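Alpha-L-rhamnosidase (Aspergillus terreus, PDB 6GSZ) probably removes terminal, non-reducing alpha-L-rhamnose units from alpha-L-rhamnosides by hydrolysis. Local coordinates at residues N515-G518 with N519-P523; L503-S506 with Y507-P510; R464-R467 with L468-G472; P173-Q176 with S177-Y180. One frame throughout, in Å; residues are numbered along the deposited sequence.

Interaction 1 (N515-G518 with N519-P523); sequences NIHG and NGETP. With NAG (2-acetamido-2-deoxy-beta-D-glucopyranose), chain B.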
loop_
_atom_site.group_PDB
_atom_site.type_symbol
_atom_site.label_atom_id
_atom_site.label_comp_id
_atom_site.label_asym_id
_atom_site.label_seq_id
_atom_site.Cartn_x
_atom_site.Cartn_y
_atom_site.Cartn_z
ATOM N N ASN A 515 -15.738 3.221 -2.253
ATOM C CA ASN A 515 -16.960 2.520 -1.924
ATOM C C ASN A 515 -17.767 2.217 -3.208
ATOM O O ASN A 515 -18.362 3.129 -3.764
ATOM C CB ASN A 515 -17.785 3.338 -0.945
ATOM C CG ASN A 515 -19.137 2.726 -0.665
ATOM O OD1 ASN A 515 -19.253 1.498 -0.731
ATOM N ND2 ASN A 515 -20.094 3.581 -0.261
ATOM N N ILE A 516 -17.877 0.930 -3.549
ATOM C CA ILE A 516 -18.652 0.489 -4.707
ATOM C C ILE A 516 -20.027 -0.012 -4.285
ATOM O O ILE A 516 -20.771 -0.457 -5.137
ATOM C CB ILE A 516 -17.904 -0.603 -5.497
ATOM C CG1 ILE A 516 -17.568 -1.832 -4.638
ATOM C CG2 ILE A 516 -16.691 0.014 -6.130
ATOM C CD1 ILE A 516 -17.288 -3.112 -5.381
ATOM N N HIS A 517 -20.344 -0.021 -2.987
ATOM C CA HIS A 517 -21.513 -0.709 -2.430
ATOM C C HIS A 517 -22.671 0.222 -2.041
ATOM O O HIS A 517 -23.718 -0.283 -1.557
ATOM C CB HIS A 517 -21.125 -1.565 -1.213
ATOM C CG HIS A 517 -20.185 -2.671 -1.554
ATOM N ND1 HIS A 517 -19.121 -3.028 -0.759
ATOM C CD2 HIS A 517 -20.160 -3.537 -2.599
ATOM C CE1 HIS A 517 -18.466 -4.051 -1.323
ATOM N NE2 HIS A 517 -19.076 -4.365 -2.454
ATOM N N GLY A 518 -22.554 1.529 -2.236
ATOM C CA GLY A 518 -23.694 2.431 -1.916
ATOM C C GLY A 518 -23.798 2.708 -0.419
ATOM O O GLY A 518 -22.781 2.634 0.268
ATOM N N ASN A 519 -25.015 2.999 0.082
ATOM C CA ASN A 519 -25.170 3.529 1.419
ATOM C C ASN A 519 -25.832 2.547 2.405
ATOM O O ASN A 519 -26.148 2.933 3.530
ATOM C CB ASN A 519 -25.895 4.872 1.387
ATOM C CG ASN A 519 -27.380 4.736 1.146
ATOM O OD1 ASN A 519 -27.851 3.671 0.748
ATOM N ND2 ASN A 519 -28.122 5.821 1.360
ATOM N N GLY A 520 -25.941 1.276 2.049
ATOM C CA GLY A 520 -26.752 0.309 2.822
ATOM C C GLY A 520 -25.995 -0.389 3.949
ATOM O O GLY A 520 -26.615 -0.995 4.832
ATOM N N GLU A 521 -24.664 -0.336 3.937
ATOM C CA GLU A 521 -23.868 -1.039 4.926
ATOM C C GLU A 521 -24.014 -0.357 6.292
ATOM O O GLU A 521 -23.878 0.845 6.379
ATOM C CB GLU A 521 -22.408 -1.079 4.490
ATOM C CG GLU A 521 -22.221 -1.869 3.209
ATOM C CD GLU A 521 -20.852 -1.703 2.552
ATOM O OE1 GLU A 521 -20.329 -2.714 1.964
ATOM O OE2 GLU A 521 -20.286 -0.626 2.692
ATOM N N THR A 522 -24.264 -1.145 7.332
ATOM C CA THR A 522 -24.385 -0.602 8.678
ATOM C C THR A 522 -23.020 -0.506 9.352
ATOM O O THR A 522 -22.085 -1.213 8.983
ATOM C CB THR A 522 -25.401 -1.418 9.491
ATOM O OG1 THR A 522 -25.022 -2.788 9.543
ATOM C CG2 THR A 522 -26.789 -1.279 8.896
ATOM N N PRO A 523 -22.851 0.402 10.341
ATOM C CA PRO A 523 -21.525 0.634 10.937
ATOM C C PRO A 523 -20.982 -0.605 11.667
ATOM O O PRO A 523 -21.713 -1.271 12.406
ATOM C CB PRO A 523 -21.801 1.752 11.948
ATOM C CG PRO A 523 -23.081 2.415 11.457
ATOM C CD PRO A 523 -23.887 1.299 10.868
HETATM C C1 NAG B . -24.258 9.750 -1.823
HETATM C C2 NAG B . -23.872 9.635 -3.307
HETATM C C3 NAG B . -25.095 9.402 -4.159
HETATM C C4 NAG B . -25.883 8.202 -3.692
HETATM C C5 NAG B . -26.200 8.385 -2.207
HETATM C C6 NAG B . -26.857 7.130 -1.650
HETATM C C7 NAG B . -21.954 10.755 -4.367
HETATM C C8 NAG B . -21.381 12.096 -4.752
HETATM N N2 NAG B . -23.175 10.800 -3.773
HETATM O O3 NAG B . -24.679 9.205 -5.504
HETATM O O4 NAG B . -27.078 8.179 -4.465
HETATM O O5 NAG B . -24.958 8.553 -1.500
HETATM O O6 NAG B . -26.068 5.944 -1.997
HETATM O O7 NAG B . -21.348 9.689 -4.554
HETATM O O HOH W 1 -18.279 -0.600 0.907
HETATM O O HOH W 2 -25.993 0.014 -0.293
HETATM O O HOH W 3 -22.267 1.137 2.256
#

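Interaction 2 (L503-S506 with Y507-P510); sequences LNHS and YSLP. With NAG (2-acetamido-2-deoxy-beta-D-glucopyranose), chain B.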
loop_
_atom_site.group_PDB
_atom_site.type_symbol
_atom_site.label_atom_id
_atom_site.label_comp_id
_atom_site.label_asym_id
_atom_site.label_seq_id
_atom_site.Cartn_x
_atom_site.Cartn_y
_atom_site.Cartn_z
ATOM N N LEU A 503 -18.443 11.039 4.629
ATOM C CA LEU A 503 -19.322 12.208 4.710
ATOM C C LEU A 503 -20.622 11.986 3.916
ATOM O O LEU A 503 -21.589 12.714 4.176
ATOM C CB LEU A 503 -18.587 13.457 4.237
ATOM C CG LEU A 503 -17.582 13.985 5.266
ATOM C CD1 LEU A 503 -16.624 14.979 4.607
ATOM C CD2 LEU A 503 -18.295 14.588 6.486
ATOM N N ASN A 504 -20.640 11.041 2.980
ATOM C CA ASN A 504 -21.889 10.682 2.300
ATOM C C ASN A 504 -22.492 9.377 2.800
ATOM O O ASN A 504 -23.353 8.788 2.140
ATOM C CB ASN A 504 -21.679 10.592 0.801
ATOM C CG ASN A 504 -22.990 10.626 0.041
ATOM O OD1 ASN A 504 -23.922 11.364 0.415
ATOM N ND2 ASN A 504 -23.060 9.819 -1.000
ATOM N N HIS A 505 -22.131 8.955 4.004
ATOM C CA HIS A 505 -22.576 7.700 4.609
ATOM C C HIS A 505 -22.960 7.907 6.082
ATOM O O HIS A 505 -22.759 7.017 6.918
ATOM C CB HIS A 505 -21.447 6.671 4.425
ATOM C CG HIS A 505 -21.829 5.246 4.476
ATOM N ND1 HIS A 505 -21.640 4.434 5.572
ATOM C CD2 HIS A 505 -22.236 4.430 3.489
ATOM C CE1 HIS A 505 -22.053 3.208 5.285
ATOM N NE2 HIS A 505 -22.397 3.177 4.023
ATOM N N SER A 506 -23.511 9.089 6.377
ATOM C CA SER A 506 -24.040 9.417 7.721
ATOM C C SER A 506 -22.986 9.178 8.814
ATOM O O SER A 506 -23.289 8.643 9.907
ATOM C CB SER A 506 -25.307 8.636 7.975
ATOM O OG SER A 506 -26.297 8.971 6.993
ATOM N N TYR A 507 -21.732 9.527 8.474
ATOM C CA TYR A 507 -20.572 9.568 9.389
ATOM C C TYR A 507 -20.041 8.176 9.701
ATOM O O TYR A 507 -19.071 8.030 10.443
ATOM C CB TYR A 507 -20.845 10.367 10.652
ATOM C CG TYR A 507 -21.291 11.767 10.355
ATOM C CD1 TYR A 507 -20.402 12.707 9.835
ATOM C CD2 TYR A 507 -22.607 12.154 10.556
ATOM C CE1 TYR A 507 -20.802 14.001 9.556
ATOM C CE2 TYR A 507 -23.011 13.455 10.284
ATOM C CZ TYR A 507 -22.111 14.374 9.781
ATOM O OH TYR A 507 -22.523 15.657 9.526
ATOM N N SER A 508 -20.629 7.143 9.104
ATOM C CA SER A 508 -20.132 5.794 9.136
ATOM C C SER A 508 -19.174 5.580 7.956
ATOM O O SER A 508 -19.275 6.190 6.917
ATOM C CB SER A 508 -21.315 4.823 9.069
ATOM O OG SER A 508 -20.856 3.509 9.253
ATOM N N LEU A 509 -18.233 4.666 8.103
ATOM C CA LEU A 509 -17.287 4.335 7.053
ATOM C C LEU A 509 -17.814 3.145 6.256
ATOM O O LEU A 509 -18.133 2.101 6.813
ATOM C CB LEU A 509 -15.929 4.019 7.680
ATOM C CG LEU A 509 -14.775 3.871 6.714
ATOM C CD1 LEU A 509 -14.452 5.202 6.033
ATOM C CD2 LEU A 509 -13.565 3.299 7.445
ATOM N N PRO A 510 -17.938 3.261 4.918
ATOM C CA PRO A 510 -18.244 2.088 4.101
ATOM C C PRO A 510 -17.210 0.990 4.330
ATOM O O PRO A 510 -16.087 1.258 4.717
ATOM C CB PRO A 510 -18.219 2.599 2.675
ATOM C CG PRO A 510 -18.523 4.055 2.820
ATOM C CD PRO A 510 -17.826 4.480 4.103
HETATM C C1 NAG B . -24.258 9.750 -1.823
HETATM C C2 NAG B . -23.872 9.635 -3.307
HETATM C C3 NAG B . -25.095 9.402 -4.159
HETATM C C4 NAG B . -25.883 8.202 -3.692
HETATM C C5 NAG B . -26.200 8.385 -2.207
HETATM C C6 NAG B . -26.857 7.130 -1.650
HETATM C C7 NAG B . -21.954 10.755 -4.367
HETATM C C8 NAG B . -21.381 12.096 -4.752
HETATM N N2 NAG B . -23.175 10.800 -3.773
HETATM O O3 NAG B . -24.679 9.205 -5.504
HETATM O O4 NAG B . -27.078 8.179 -4.465
HETATM O O5 NAG B . -24.958 8.553 -1.500
HETATM O O6 NAG B . -26.068 5.944 -1.997
HETATM O O7 NAG B . -21.348 9.689 -4.554
#

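Interaction 3 (R464-R467 with L468-G472); sequences RDER and LGWTG. With BGC (beta-D-glucopyranose), chain C.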
loop_
_atom_site.group_PDB
_atom_site.type_symbol
_atom_site.label_atom_id
_atom_site.label_comp_id
_atom_site.label_asym_id
_atom_site.label_seq_id
_atom_site.Cartn_x
_atom_site.Cartn_y
_atom_site.Cartn_z
ATOM N N ARG A 464 -8.760 -12.699 -7.197
ATOM C CA ARG A 464 -10.133 -13.045 -7.475
ATOM C C ARG A 464 -10.927 -11.787 -7.857
ATOM O O ARG A 464 -10.379 -10.724 -8.111
ATOM C CB ARG A 464 -10.754 -13.824 -6.307
ATOM C CG ARG A 464 -10.990 -13.017 -5.034
ATOM C CD ARG A 464 -11.425 -13.922 -3.903
ATOM N NE ARG A 464 -11.660 -13.195 -2.673
ATOM C CZ ARG A 464 -11.397 -13.649 -1.448
ATOM N NH1 ARG A 464 -11.050 -14.916 -1.295
ATOM N NH2 ARG A 464 -11.483 -12.810 -0.413
ATOM N N ASP A 465 -12.246 -11.973 -7.943
ATOM C CA ASP A 465 -13.200 -10.924 -8.305
ATOM C C ASP A 465 -13.514 -10.038 -7.107
ATOM O O ASP A 465 -14.620 -9.926 -6.703
ATOM C CB ASP A 465 -14.462 -11.536 -8.906
ATOM C CG ASP A 465 -15.167 -12.552 -8.026
ATOM O OD1 ASP A 465 -14.583 -12.940 -6.978
ATOM O OD2 ASP A 465 -16.269 -12.943 -8.365
ATOM N N GLU A 466 -12.469 -9.453 -6.552
ATOM C CA GLU A 466 -12.603 -8.588 -5.361
ATOM C C GLU A 466 -11.572 -7.471 -5.511
ATOM O O GLU A 466 -11.786 -6.567 -6.257
ATOM C CB GLU A 466 -12.538 -9.455 -4.092
ATOM C CG GLU A 466 -13.012 -8.750 -2.833
ATOM C CD GLU A 466 -13.500 -9.673 -1.739
ATOM O OE1 GLU A 466 -13.363 -10.892 -1.893
ATOM O OE2 GLU A 466 -14.026 -9.172 -0.744
ATOM N N ARG A 467 -10.476 -7.511 -4.737
ATOM C CA ARG A 467 -9.385 -6.514 -4.865
ATOM C C ARG A 467 -9.940 -5.148 -4.472
ATOM O O ARG A 467 -9.722 -4.162 -5.154
ATOM C CB ARG A 467 -8.706 -6.548 -6.245
ATOM C CG ARG A 467 -8.628 -7.905 -6.933
ATOM C CD ARG A 467 -7.942 -7.819 -8.263
ATOM N NE ARG A 467 -8.154 -9.018 -9.028
ATOM C CZ ARG A 467 -7.607 -9.220 -10.219
ATOM N NH1 ARG A 467 -6.782 -8.330 -10.722
ATOM N NH2 ARG A 467 -7.875 -10.319 -10.918
ATOM N N LEU A 468 -10.620 -5.099 -3.311
ATOM C CA LEU A 468 -11.267 -3.884 -2.850
ATOM C C LEU A 468 -10.506 -3.337 -1.636
ATOM O O LEU A 468 -9.752 -4.087 -0.942
ATOM C CB LEU A 468 -12.710 -4.195 -2.431
ATOM C CG LEU A 468 -13.547 -4.915 -3.488
ATOM C CD1 LEU A 468 -14.915 -5.267 -2.940
ATOM C CD2 LEU A 468 -13.669 -4.091 -4.787
ATOM N N GLY A 469 -10.737 -2.052 -1.379
ATOM C CA GLY A 469 -10.030 -1.397 -0.260
ATOM C C GLY A 469 -10.645 -1.687 1.101
ATOM O O GLY A 469 -11.232 -0.802 1.725
ATOM N N TRP A 470 -10.594 -2.965 1.485
ATOM C CA TRP A 470 -11.225 -3.404 2.736
ATOM C C TRP A 470 -10.590 -2.726 3.971
ATOM O O TRP A 470 -9.380 -2.781 4.218
ATOM C CB TRP A 470 -11.180 -4.917 2.838
ATOM C CG TRP A 470 -12.282 -5.595 2.072
ATOM C CD1 TRP A 470 -12.208 -6.169 0.837
ATOM C CD2 TRP A 470 -13.619 -5.806 2.538
ATOM N NE1 TRP A 470 -13.416 -6.721 0.513
ATOM C CE2 TRP A 470 -14.311 -6.499 1.525
ATOM C CE3 TRP A 470 -14.285 -5.465 3.704
ATOM C CZ2 TRP A 470 -15.641 -6.868 1.674
ATOM C CZ3 TRP A 470 -15.600 -5.821 3.860
ATOM C CH2 TRP A 470 -16.277 -6.507 2.833
ATOM N N THR A 471 -11.453 -2.053 4.717
ATOM C CA THR A 471 -11.026 -1.183 5.821
ATOM C C THR A 471 -10.407 -1.955 6.993
ATOM O O THR A 471 -9.409 -1.545 7.554
ATOM C CB THR A 471 -12.213 -0.298 6.213
ATOM O OG1 THR A 471 -13.381 -1.090 6.474
ATOM C CG2 THR A 471 -12.492 0.723 5.141
ATOM N N GLY A 472 -11.028 -3.065 7.398
ATOM C CA GLY A 472 -10.527 -3.770 8.551
ATOM C C GLY A 472 -9.137 -4.334 8.298
ATOM O O GLY A 472 -8.263 -4.331 9.187
HETATM C C2 BGC C . -11.642 -9.112 3.463
HETATM C C3 BGC C . -12.410 -9.009 4.751
HETATM C C4 BGC C . -13.920 -9.002 4.658
HETATM C C5 BGC C . -14.242 -10.131 3.804
HETATM C C6 BGC C . -15.756 -10.161 3.750
HETATM C C1 BGC C . -12.216 -10.231 2.611
HETATM O O1 BGC C . -11.395 -10.393 1.472
HETATM O O2 BGC C . -10.369 -9.669 3.695
HETATM O O3 BGC C . -12.164 -7.806 5.253
HETATM O O4 BGC C . -14.661 -9.050 5.899
HETATM O O5 BGC C . -13.633 -10.112 2.473
HETATM O O6 BGC C . -16.148 -11.162 2.805
#

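Interaction 4 (P173-Q176 with S177-Y180); sequences PGWQ and SYQY. With NAG (2-acetamido-2-deoxy-beta-D-glucopyranose), chain B.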
loop_
_atom_site.group_PDB
_atom_site.type_symbol
_atom_site.label_atom_id
_atom_site.label_comp_id
_atom_site.label_asym_id
_atom_site.label_seq_id
_atom_site.Cartn_x
_atom_site.Cartn_y
_atom_site.Cartn_z
ATOM N N PRO A 173 -4.659 6.347 -14.056
ATOM C CA PRO A 173 -4.153 6.986 -12.832
ATOM C C PRO A 173 -4.402 6.246 -11.528
ATOM O O PRO A 173 -4.096 6.800 -10.465
ATOM C CB PRO A 173 -4.960 8.308 -12.853
ATOM C CG PRO A 173 -6.322 7.874 -13.359
ATOM C CD PRO A 173 -5.943 6.918 -14.456
ATOM N N GLY A 174 -4.873 5.005 -11.583
ATOM C CA GLY A 174 -5.136 4.248 -10.371
ATOM C C GLY A 174 -6.597 4.401 -9.958
ATOM O O GLY A 174 -7.416 4.948 -10.741
ATOM N N TRP A 175 -6.944 3.894 -8.785
ATOM C CA TRP A 175 -8.303 3.843 -8.306
ATOM C C TRP A 175 -8.534 4.836 -7.161
ATOM O O TRP A 175 -8.100 4.578 -6.022
ATOM C CB TRP A 175 -8.714 2.431 -7.890
ATOM C CG TRP A 175 -10.183 2.290 -7.656
ATOM C CD1 TRP A 175 -11.161 3.211 -7.903
ATOM C CD2 TRP A 175 -10.851 1.135 -7.125
ATOM N NE1 TRP A 175 -12.397 2.696 -7.600
ATOM C CE2 TRP A 175 -12.236 1.428 -7.113
ATOM C CE3 TRP A 175 -10.414 -0.115 -6.683
ATOM C CZ2 TRP A 175 -13.182 0.502 -6.699
ATOM C CZ3 TRP A 175 -11.345 -1.025 -6.241
ATOM C CH2 TRP A 175 -12.716 -0.726 -6.280
ATOM N N GLN A 176 -9.162 5.976 -7.460
ATOM C CA GLN A 176 -9.623 6.950 -6.464
ATOM C C GLN A 176 -11.148 6.799 -6.332
ATOM O O GLN A 176 -11.803 6.245 -7.229
ATOM C CB GLN A 176 -9.229 8.385 -6.845
ATOM C CG GLN A 176 -7.709 8.574 -6.935
ATOM C CD GLN A 176 -7.126 8.238 -8.297
ATOM O OE1 GLN A 176 -7.628 8.727 -9.336
ATOM N NE2 GLN A 176 -6.053 7.448 -8.367
ATOM N N SER A 177 -11.713 7.443 -5.320
ATOM C CA SER A 177 -13.139 7.662 -5.199
ATOM C C SER A 177 -13.427 8.805 -6.179
ATOM O O SER A 177 -13.587 9.954 -5.796
ATOM C CB SER A 177 -13.542 7.995 -3.780
ATOM O OG SER A 177 -13.316 6.879 -2.921
ATOM N N TYR A 178 -13.576 8.422 -7.468
ATOM C CA TYR A 178 -13.454 9.387 -8.575
ATOM C C TYR A 178 -14.514 10.486 -8.525
ATOM O O TYR A 178 -14.245 11.585 -9.035
ATOM C CB TYR A 178 -13.609 8.695 -9.925
ATOM C CG TYR A 178 -12.607 7.620 -10.214
ATOM C CD1 TYR A 178 -11.259 7.900 -10.392
ATOM C CD2 TYR A 178 -13.002 6.300 -10.360
ATOM C CE1 TYR A 178 -10.359 6.916 -10.769
ATOM C CE2 TYR A 178 -12.123 5.299 -10.719
ATOM C CZ TYR A 178 -10.783 5.591 -10.913
ATOM O OH TYR A 178 -9.928 4.581 -11.297
ATOM N N GLN A 179 -15.696 10.211 -7.961
ATOM C CA GLN A 179 -16.725 11.274 -7.929
ATOM C C GLN A 179 -16.342 12.428 -6.994
ATOM O O GLN A 179 -16.987 13.489 -7.047
ATOM C CB GLN A 179 -18.117 10.741 -7.587
ATOM C CG GLN A 179 -18.384 10.332 -6.144
ATOM C CD GLN A 179 -17.977 8.935 -5.772
ATOM O OE1 GLN A 179 -16.872 8.432 -6.119
ATOM N NE2 GLN A 179 -18.892 8.296 -5.045
ATOM N N TYR A 180 -15.386 12.183 -6.083
ATOM C CA TYR A 180 -14.869 13.185 -5.151
ATOM C C TYR A 180 -13.472 13.668 -5.545
ATOM O O TYR A 180 -13.189 14.863 -5.451
ATOM C CB TYR A 180 -14.833 12.619 -3.736
ATOM C CG TYR A 180 -16.167 12.169 -3.230
ATOM C CD1 TYR A 180 -17.176 13.093 -3.030
ATOM C CD2 TYR A 180 -16.428 10.836 -2.949
ATOM C CE1 TYR A 180 -18.408 12.705 -2.557
ATOM C CE2 TYR A 180 -17.686 10.434 -2.526
ATOM C CZ TYR A 180 -18.658 11.377 -2.288
ATOM O OH TYR A 180 -19.911 11.043 -1.875
HETATM C C1 NAG B . -24.258 9.750 -1.823
HETATM C C2 NAG B . -23.872 9.635 -3.307
HETATM C C3 NAG B . -25.095 9.402 -4.159
HETATM C C4 NAG B . -25.883 8.202 -3.692
HETATM C C5 NAG B . -26.200 8.385 -2.207
HETATM C C6 NAG B . -26.857 7.130 -1.650
HETATM C C7 NAG B . -21.954 10.755 -4.367
HETATM C C8 NAG B . -21.381 12.096 -4.752
HETATM N N2 NAG B . -23.175 10.800 -3.773
HETATM O O3 NAG B . -24.679 9.205 -5.504
HETATM O O4 NAG B . -27.078 8.179 -4.465
HETATM O O5 NAG B . -24.958 8.553 -1.500
HETATM O O6 NAG B . -26.068 5.944 -1.997
HETATM O O7 NAG B . -21.348 9.689 -4.554
#

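Interaction 1 (N515-G518 with N519-P523)
His517 and Glu521 meet side chain to side chain across a tight surface turn, by a single weak hydrogen bond. ND1 of His517 donates to OE1 of Glu521 over 3.0 Å, but the angle at the hydrogen is only 120°. The imidazole and carboxylate planes stand 68° apart, and OE1 comes at the ring obliquely. Glutamate suits the place because its chain, extended beyond CG, is long enough to bring the carboxylate back to the histidine.

Water adds most of the remaining links. One molecule joins OD1 of Asn515 to OE2 of Glu521, lying 2.7 Å from OE2; a second connects O of His517 to N of Gly520; a third bridges O of Gly518 and OE2 of Glu521. OE2 also accepts from the backbone N of Tyr511.

Within 515-518, Asn515 holds the turn with both ends of its amide. OD1 accepts from N of His517 at 2.9 Å, an Asx turn, while O of Gly518 lies in the plane of the Asn515 amide and accepts from its ND2, nearly straight at 171°. Gly518 sits at positive phi, which glycine adopts easily. Beyond it, Asn519 lies against the glycan, its ND2 3.5 Å from C6 of the N-acetylglucosamine.

Two opposed bonds fix the Asn515 amide against flipping, whereas the His517-Glu521 pair, bent and solvated, is probably steadied as much by water as by direct attraction.

Interaction 2 (L503-S506 with Y507-P510)
A local turn contact, His505 with Ser508 and Pro510, reverses the chain in the partly buried loop that leads from helix 488-503 toward helix 530-542. It is a type I' beta turn from His505 to Ser508, closed by the bond from N of Ser508 to O of His505 at 3.1 Å. Ser506 and Tyr507, the two central residues, both have positive phi, as this turn type demands.

The histidine ring reinforces the closure. With CG anti to the backbone N (chi1 -157°), the imidazole extends beside the returning chain, where ND1 makes a weak bond of 3.2 Å to O of Ser508. Ser508 CB lies at the ring edge, in plane, and is small enough to fit there. Over one face stands Pro510, whose CG is 3.9 Å from the ring centroid, a CH-pi contact for which the flat-sided, rigid pyrrolidine ring is well suited.

A separate apolar contact joins CD2 of Leu503 to CE1 of Tyr507 at 4.0 Å. The Tyr507 side chain continues to Asp557 and Lys561 on helix 545-562.

Two sites lie at or beside the turn. O of Ser506 binds a calcium ion together with O of Lys561, and ND2 of Asn504 carries N-acetylglucosamine through a covalent bond of 1.5 Å to C1. Asn504-His505-Ser506 is thus an occupied N-glycosylation sequon, running directly into a type I' turn.

Interaction 3 (R464-R467 with L468-G472)
Glu466 and Trp470 make the direct link in this buried turn, and the residues from Arg464 onward prepare it. Arg464 stretches its side chain, extended from CG to NE, toward the bound glucose. NH2 comes to 3.1 Å from sugar O1, which lies at the guanidinium edge near its plane, and NH1 forms a salt bridge with Glu740.

Glu466 then uses its carboxylate oxygens differently. OE1 takes the salt bridge from NE of Arg464 at 3.0 Å and a second one from Arg371. OE2 accepts from the indole NE1 of Trp470 over 2.8 Å, on its anti side but tilted out of the carboxylate plane, in a bent bond, with the carboxylate and ring planes turned 67° apart. To reach this position, chi1 of -165° swings the chain away from its own amide N, and beyond CG it runs out extended. Its CG also rests against CG of Leu468 at 3.9 Å, an apolar neighbour for the aliphatic part of the chain.

Arg467 turns away and back along the chain. NE donates to O of Arg464 at 2.9 Å, in the plane of that carbonyl, while its guanidinium meets Tyr395 through a hydrogen bond to O and a cation-pi contact.

Trp470, at the N-cap position before helix 471-484, presents one face to the glucose, with C4 of the sugar 3.6 Å above the ring plane. A carboxylate tied on both oxygens thus restrains the indole, whose broad apolar face suits the CH-rich side of a pyranose; Arg464, Glu466 and Trp470 all line the pocket that holds the glucose in this structure.

Interaction 4 (P173-Q176 with S177-Y180)
Tyr178 folds back over Gly174, Trp175 and Gln176, and its phenol is the centre of the first shell. OH donates a short hydrogen bond of 2.6 Å to O of Gly174, which lies at the ring edge. The backbone O of Gln176 stands 3.3 Å above the ring plane, over its centre. On the same face as that carbonyl, but out toward the ring's rim, CD1 of Trp175 touches CE2 of Tyr178 at 3.6 Å; the indole and phenol meet obliquely, with planes 32° apart. The Gln176 amide, nearly perpendicular to the phenol, brings OE1 within 3.6 Å of CE1 of Tyr178.

Behind these contacts, the glutamine is held at both ends of its amide. A bend at chi2 (87°) curls the chain back so that NE2 donates to O of Pro173 at 2.9 Å, and OE1 accepts from N of Glu183. Pro173 follows a cis peptide bond, and Gly174 takes backbone angles at which a CB would collide with the carbonyl O of Pro173, so glycine suits this place. Ser177, the centre of an inverse gamma turn, sends OG to Glu501.

Farther out, Trp175 stacks on Trp208 and donates through NE1 to Tyr223, whose ring in turn meets Tyr178 edge-to-face. At the far end NE2 of Gln179 donates to O7 of the N-acetylglucosamine over 2.9 Å, almost straight at 173°, and Tyr180 lies beside the same acetamido group.

The arrangement is a loop between strands 164-165 and 182-188, with Tyr178 packed in among Trp175 and other aromatic rings, seated at an interface where a beta domain meets helix 488-503 of the helical domain.

In the fold
Along the chain the four contacts come in series, as interaction 4, then 3, 2 and 1; each closes its own short turn before the next begins, and none nests or crosses. Interaction 4 belongs to the beta-rich N-terminal region, the other three to the six-hairpin helical domain. Interaction 3 leads into helix 471-484, while interactions 2 and 1 follow one another in the loop between helices 488-503 and 530-542. Trp175 joins the two regions, packing on Ile516 of interaction 1 and Leu468 of interaction 3. Pro510 and Asn515 bring interactions 2 and 1 together, and one N-acetylglucosamine touches interactions 1, 2 and 4.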